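Local coordinates for malate dehydrogenase (PDB 6UM4), which probably catalyses the reversible NAD(P)-dependent oxidation of malate to oxaloacetate, at residues Arg255-Val260 / Ser272-Trp277; Gln284-Ser289 / Pro314-Arg319. All blocks are in the same frame, centred on the assembly; numbering follows the deposited sequence.

Contact 1 of 2, residues Arg255-Val260 / Ser272-Trp277; sequences RGLAQV and SRFAIW
Phe274 reaches from the loop next to strand 275-277 to the helix that carries Gly256 and Leu257. The contact is apolar and small, burying 143 Å² in all. Two kinds of approach make it up. The first is ring against backbone. Phe274 CZ lies 3.8 Å from Gly256 CA, and Phe274 CE2 is equally near that carbon. Gly256 has no side chain, and the ring lies directly against its CA. The second is side chain against side chain. Leu257 CD2 sits 3.9 Å from Phe274 CD2 and also touches Phe274 CB. The methyl meets the ring obliquely. The ring gets there because Phe274 CG is anti to the backbone N (chi1 180°), which carries it out from the chain toward the helix. Around the pair, His253 meets the same ring with planes at about 55°, and Leu288 and Thr291 also touch Phe274. Leu257 in turn packs on Ala154 of the second subunit, so this helix also reaches the dimer interface. Helix 250-264 is followed in the chain by strand 271-277, the middle strand of a three-stranded antiparallel sheet. Helix-on-sheet packing of this kind belongs to the alpha/beta C-terminal domain of the lactate/malate dehydrogenases.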
loop_
_atom_site.group_PDB
_atom_site.type_symbol
_atom_site.label_atom_id
_atom_site.label_comp_id
_atom_site.label_asym_id
_atom_site.label_seq_id
_atom_site.Cartn_x
_atom_site.Cartn_y
_atom_site.Cartn_z
ATOM N N ARG A 255 -3.866 11.650 -12.478
ATOM C CA ARG A 255 -4.113 12.975 -11.920
ATOM C C ARG A 255 -5.096 13.749 -12.783
ATOM O O ARG A 255 -5.955 14.466 -12.258
ATOM C CB ARG A 255 -2.804 13.742 -11.765
ATOM C CG ARG A 255 -1.958 13.254 -10.608
ATOM C CD ARG A 255 -0.563 13.813 -10.697
ATOM N NE ARG A 255 0.148 13.699 -9.432
ATOM C CZ ARG A 255 1.450 13.898 -9.304
ATOM N NH1 ARG A 255 2.184 14.204 -10.375
ATOM N NH2 ARG A 255 2.021 13.774 -8.115
ATOM N N GLY A 256 -4.984 13.609 -14.108
ATOM C CA GLY A 256 -5.964 14.214 -14.992
ATOM C C GLY A 256 -7.360 13.675 -14.749
ATOM O O GLY A 256 -8.331 14.440 -14.671
ATOM N N LEU A 257 -7.481 12.347 -14.634
ATOM C CA LEU A 257 -8.772 11.744 -14.332
ATOM C C LEU A 257 -9.348 12.314 -13.049
ATOM O O LEU A 257 -10.560 12.524 -12.947
ATOM C CB LEU A 257 -8.654 10.222 -14.224
ATOM C CG LEU A 257 -8.216 9.421 -15.442
ATOM C CD1 LEU A 257 -8.171 7.966 -15.073
ATOM C CD2 LEU A 257 -9.189 9.628 -16.585
ATOM N N ALA A 258 -8.504 12.557 -12.047
ATOM C CA ALA A 258 -9.054 13.075 -10.796
ATOM C C ALA A 258 -9.472 14.527 -10.945
ATOM O O ALA A 258 -10.458 14.943 -10.329
ATOM C CB ALA A 258 -8.071 12.913 -9.635
ATOM N N GLN A 259 -8.744 15.310 -11.746
ATOM C CA GLN A 259 -9.164 16.696 -11.966
ATOM C C GLN A 259 -10.523 16.748 -12.646
ATOM O O GLN A 259 -11.400 17.518 -12.237
ATOM C CB GLN A 259 -8.116 17.462 -12.780
ATOM C CG GLN A 259 -6.806 17.744 -12.015
ATOM C CD GLN A 259 -7.018 18.628 -10.766
ATOM O OE1 GLN A 259 -7.673 19.664 -10.826
ATOM N NE2 GLN A 259 -6.465 18.203 -9.636
ATOM N N VAL A 260 -10.729 15.919 -13.673
ATOM C CA VAL A 260 -12.028 15.870 -14.342
ATOM C C VAL A 260 -13.128 15.511 -13.355
ATOM O O VAL A 260 -14.166 16.179 -13.283
ATOM C CB VAL A 260 -11.999 14.861 -15.497
ATOM C CG1 VAL A 260 -13.408 14.662 -16.032
ATOM C CG2 VAL A 260 -11.040 15.319 -16.589
ATOM N N SER A 272 -13.999 8.453 -20.067
ATOM C CA SER A 272 -13.417 7.590 -21.091
ATOM C C SER A 272 -12.549 8.426 -22.009
ATOM O O SER A 272 -12.736 9.634 -22.122
ATOM C CB SER A 272 -14.479 6.879 -21.950
ATOM O OG SER A 272 -15.096 5.809 -21.249
ATOM N N ARG A 273 -11.565 7.770 -22.629
ATOM C CA ARG A 273 -10.779 8.353 -23.711
ATOM C C ARG A 273 -10.017 9.604 -23.263
ATOM O O ARG A 273 -10.188 10.706 -23.802
ATOM C CB ARG A 273 -11.680 8.657 -24.903
ATOM C CG ARG A 273 -12.380 7.435 -25.441
ATOM C CD ARG A 273 -13.620 7.835 -26.212
ATOM N NE ARG A 273 -13.279 8.680 -27.350
ATOM C CZ ARG A 273 -13.120 8.218 -28.586
ATOM N NH1 ARG A 273 -13.261 6.919 -28.819
ATOM N NH2 ARG A 273 -12.812 9.042 -29.585
ATOM N N PHE A 274 -9.177 9.416 -22.247
ATOM C CA PHE A 274 -8.247 10.432 -21.775
ATOM C C PHE A 274 -6.818 9.945 -21.992
ATOM O O PHE A 274 -6.550 8.741 -21.934
ATOM C CB PHE A 274 -8.478 10.742 -20.271
ATOM C CG PHE A 274 -7.539 11.779 -19.719
ATOM C CD1 PHE A 274 -7.620 13.098 -20.161
ATOM C CD2 PHE A 274 -6.572 11.437 -18.798
ATOM C CE1 PHE A 274 -6.751 14.062 -19.676
ATOM C CE2 PHE A 274 -5.708 12.384 -18.297
ATOM C CZ PHE A 274 -5.792 13.701 -18.734
ATOM N N ALA A 275 -5.895 10.880 -22.230
ATOM C CA ALA A 275 -4.507 10.491 -22.465
ATOM C C ALA A 275 -3.554 11.644 -22.162
ATOM O O ALA A 275 -3.911 12.817 -22.278
ATOM C CB ALA A 275 -4.302 10.022 -23.908
ATOM N N ILE A 276 -2.330 11.277 -21.803
ATOM C CA ILE A 276 -1.199 12.191 -21.642
ATOM C C ILE A 276 -0.252 11.987 -22.826
ATOM O O ILE A 276 0.126 10.851 -23.124
ATOM C CB ILE A 276 -0.488 11.917 -20.304
ATOM C CG1 ILE A 276 -1.488 11.997 -19.144
ATOM C CG2 ILE A 276 0.704 12.817 -20.094
ATOM C CD1 ILE A 276 -2.052 13.388 -18.880
ATOM N N TRP A 277 0.108 13.071 -23.521
ATOM C CA TRP A 277 1.101 13.012 -24.596
ATOM C C TRP A 277 2.429 13.598 -24.128
ATOM O O TRP A 277 2.465 14.573 -23.375
ATOM C CB TRP A 277 0.659 13.794 -25.839
ATOM C CG TRP A 277 -0.616 13.359 -26.507
ATOM C CD1 TRP A 277 -1.888 13.699 -26.140
ATOM C CD2 TRP A 277 -0.743 12.580 -27.705
ATOM N NE1 TRP A 277 -2.797 13.123 -26.987
ATOM C CE2 TRP A 277 -2.121 12.447 -27.971
ATOM C CE3 TRP A 277 0.171 11.967 -28.563
ATOM C CZ2 TRP A 277 -2.602 11.731 -29.061
ATOM C CZ3 TRP A 277 -0.307 11.255 -29.634
ATOM C CH2 TRP A 277 -1.685 11.140 -29.876
#

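Contact 2 of 2, residues Gln284-Ser289 / Pro314-Arg319; sequences QYPDLS and PNVQQR
Gln284 and Gln317 run past each other in opposite directions, joining the residue just before edge strand 285-287 to the end of helix 305-317. This is helix-on-sheet packing in the alpha/beta C-terminal domain. The aliphatic parts of the two glutamines touch, with Gln284 CG 3.9 Å from Gln317 CG. Their amide planes are turned 65° apart. Gln317 is extended beyond CG, and its amide reaches the backbone just ahead of the strand. There Gln317 NE2 donates to Gln284 O at 3.2 Å, in the carbonyl plane and close to its own amide plane.

Gln284 crosses Val316 at about a right angle, with Gln284 OE1 3.8 Å from Val316 CG1. This OE1 is buried without a polar partner in the model, whereas NE2 of Gln284 bonds to Ser281 O. Pro286 and Val316 also slide past each other in opposite directions. With Val316 CG1 anti to the backbone N (chi1 177°), that methyl is turned to the proline, 3.8 Å from Pro286 CG. Phe312, about a turn earlier, also touches Pro286.

At the end of the strand, Asp287 forms an Asx turn with Ser289: Asp287 OD1 accepts from Ser289 N at 2.8 Å, met from above the carboxylate plane.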
loop_
_atom_site.group_PDB
_atom_site.type_symbol
_atom_site.label_atom_id
_atom_site.label_comp_id
_atom_site.label_asym_id
_atom_site.label_seq_id
_atom_site.Cartn_x
_atom_site.Cartn_y
_atom_site.Cartn_z
ATOM N N GLN A 284 4.277 18.089 -20.531
ATOM C CA GLN A 284 3.310 17.084 -20.928
ATOM C C GLN A 284 2.047 17.755 -21.442
ATOM O O GLN A 284 1.723 18.894 -21.087
ATOM C CB GLN A 284 2.968 16.191 -19.738
ATOM C CG GLN A 284 2.173 16.923 -18.685
ATOM C CD GLN A 284 1.946 16.088 -17.454
ATOM O OE1 GLN A 284 0.947 15.374 -17.360
ATOM N NE2 GLN A 284 2.837 16.221 -16.470
ATOM N N TYR A 285 1.337 17.048 -22.303
ATOM C CA TYR A 285 0.066 17.556 -22.785
ATOM C C TYR A 285 -1.049 16.644 -22.325
ATOM O O TYR A 285 -1.268 15.581 -22.924
ATOM C CB TYR A 285 0.059 17.695 -24.311
ATOM C CG TYR A 285 -1.293 18.093 -24.829
ATOM C CD1 TYR A 285 -2.027 19.119 -24.219
ATOM C CD2 TYR A 285 -1.864 17.426 -25.890
ATOM C CE1 TYR A 285 -3.272 19.463 -24.677
ATOM C CE2 TYR A 285 -3.112 17.772 -26.356
ATOM C CZ TYR A 285 -3.807 18.787 -25.746
ATOM O OH TYR A 285 -5.044 19.117 -26.229
ATOM N N PRO A 286 -1.764 16.994 -21.256
ATOM C CA PRO A 286 -2.972 16.245 -20.886
ATOM C C PRO A 286 -4.081 16.565 -21.879
ATOM O O PRO A 286 -4.487 17.720 -22.017
ATOM C CB PRO A 286 -3.299 16.772 -19.481
ATOM C CG PRO A 286 -2.107 17.640 -19.069
ATOM C CD PRO A 286 -1.522 18.127 -20.352
ATOM N N ASP A 287 -4.578 15.545 -22.567
ATOM C CA ASP A 287 -5.388 15.746 -23.762
ATOM C C ASP A 287 -6.827 15.350 -23.460
ATOM O O ASP A 287 -7.117 14.165 -23.255
ATOM C CB ASP A 287 -4.814 14.936 -24.929
ATOM C CG ASP A 287 -5.514 15.225 -26.258
ATOM O OD1 ASP A 287 -6.399 16.107 -26.308
ATOM O OD2 ASP A 287 -5.151 14.578 -27.263
ATOM N N LEU A 288 -7.719 16.345 -23.420
ATOM C CA LEU A 288 -9.151 16.137 -23.256
ATOM C C LEU A 288 -9.895 16.116 -24.584
ATOM O O LEU A 288 -11.128 16.034 -24.581
ATOM C CB LEU A 288 -9.764 17.235 -22.368
ATOM C CG LEU A 288 -9.473 17.126 -20.861
ATOM C CD1 LEU A 288 -10.001 18.308 -20.057
ATOM C CD2 LEU A 288 -10.017 15.825 -20.327
ATOM N N SER A 289 -9.184 16.165 -25.716
ATOM C CA SER A 289 -9.861 16.379 -26.999
ATOM C C SER A 289 -10.908 15.310 -27.285
ATOM O O SER A 289 -11.883 15.587 -27.984
ATOM C CB SER A 289 -8.864 16.414 -28.165
ATOM O OG SER A 289 -7.830 17.362 -27.963
ATOM N N PRO A 314 -2.442 23.209 -16.383
ATOM C CA PRO A 314 -1.459 23.562 -15.343
ATOM C C PRO A 314 -1.664 22.817 -14.037
ATOM O O PRO A 314 -0.684 22.502 -13.356
ATOM C CB PRO A 314 -1.654 25.074 -15.167
ATOM C CG PRO A 314 -2.933 25.403 -15.824
ATOM C CD PRO A 314 -3.171 24.391 -16.879
ATOM N N ASN A 315 -2.913 22.545 -13.647
ATOM C CA ASN A 315 -3.136 21.804 -12.408
ATOM C C ASN A 315 -2.563 20.397 -12.506
ATOM O O ASN A 315 -2.014 19.873 -11.529
ATOM C CB ASN A 315 -4.624 21.735 -12.074
ATOM C CG ASN A 315 -5.181 23.057 -11.588
ATOM O OD1 ASN A 315 -4.441 23.932 -11.140
ATOM N ND2 ASN A 315 -6.495 23.202 -11.665
ATOM N N VAL A 316 -2.689 19.773 -13.681
ATOM C CA VAL A 316 -2.156 18.439 -13.880
ATOM C C VAL A 316 -0.634 18.483 -13.897
ATOM O O VAL A 316 0.030 17.613 -13.324
ATOM C CB VAL A 316 -2.712 17.824 -15.179
ATOM C CG1 VAL A 316 -2.082 16.463 -15.410
ATOM C CG2 VAL A 316 -4.214 17.682 -15.127
ATOM N N GLN A 317 -0.059 19.490 -14.561
ATOM C CA GLN A 317 1.392 19.588 -14.667
ATOM C C GLN A 317 2.028 19.865 -13.314
ATOM O O GLN A 317 3.124 19.371 -13.028
ATOM C CB GLN A 317 1.778 20.701 -15.653
ATOM C CG GLN A 317 1.445 20.441 -17.109
ATOM C CD GLN A 317 1.572 21.696 -17.951
ATOM O OE1 GLN A 317 1.457 22.822 -17.440
ATOM N NE2 GLN A 317 1.818 21.518 -19.249
ATOM N N GLN A 318 1.351 20.643 -12.463
ATOM C CA GLN A 318 1.919 21.114 -11.205
ATOM C C GLN A 318 1.403 20.348 -10.001
ATOM O O GLN A 318 1.609 20.783 -8.864
ATOM C CB GLN A 318 1.644 22.607 -11.024
ATOM C CG GLN A 318 2.191 23.423 -12.165
ATOM C CD GLN A 318 3.690 23.250 -12.305
ATOM O OE1 GLN A 318 4.404 23.093 -11.307
ATOM N NE2 GLN A 318 4.175 23.249 -13.545
ATOM N N ARG A 319 0.729 19.225 -10.229
ATOM C CA ARG A 319 0.095 18.499 -9.137
ATOM C C ARG A 319 1.109 18.022 -8.097
ATOM O O ARG A 319 0.819 18.015 -6.894
ATOM C CB ARG A 319 -0.698 17.330 -9.709
ATOM C CG ARG A 319 -1.399 16.531 -8.638
ATOM C CD ARG A 319 -2.449 17.326 -7.909
ATOM N NE ARG A 319 -3.383 16.406 -7.273
ATOM C CZ ARG A 319 -4.559 16.754 -6.766
ATOM N NH1 ARG A 319 -4.958 18.011 -6.809
ATOM N NH2 ARG A 319 -5.335 15.832 -6.221
#

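In the fold
Contacts 1 and 2 lie in series along the chain, with centres about 8 Å apart. Both reach the same antiparallel sheet, where strands 271-277 and 285-287 are neighbours. Asp287 N lies 2.8 Å from Ala275 O in a probable backbone hydrogen bond. Trp277 NE1 likewise probably bonds to Asp287 OD2, also at 2.8 Å, tying the carboxylate of contact 2 to the strand of contact 1. The helical segments meet as well: Gln259 packs on Val316 and Arg319. Pro286 touches Phe274. Arg319 forms a salt bridge with Asp152 of the second subunit, so both contacts have a link to the dimer interface.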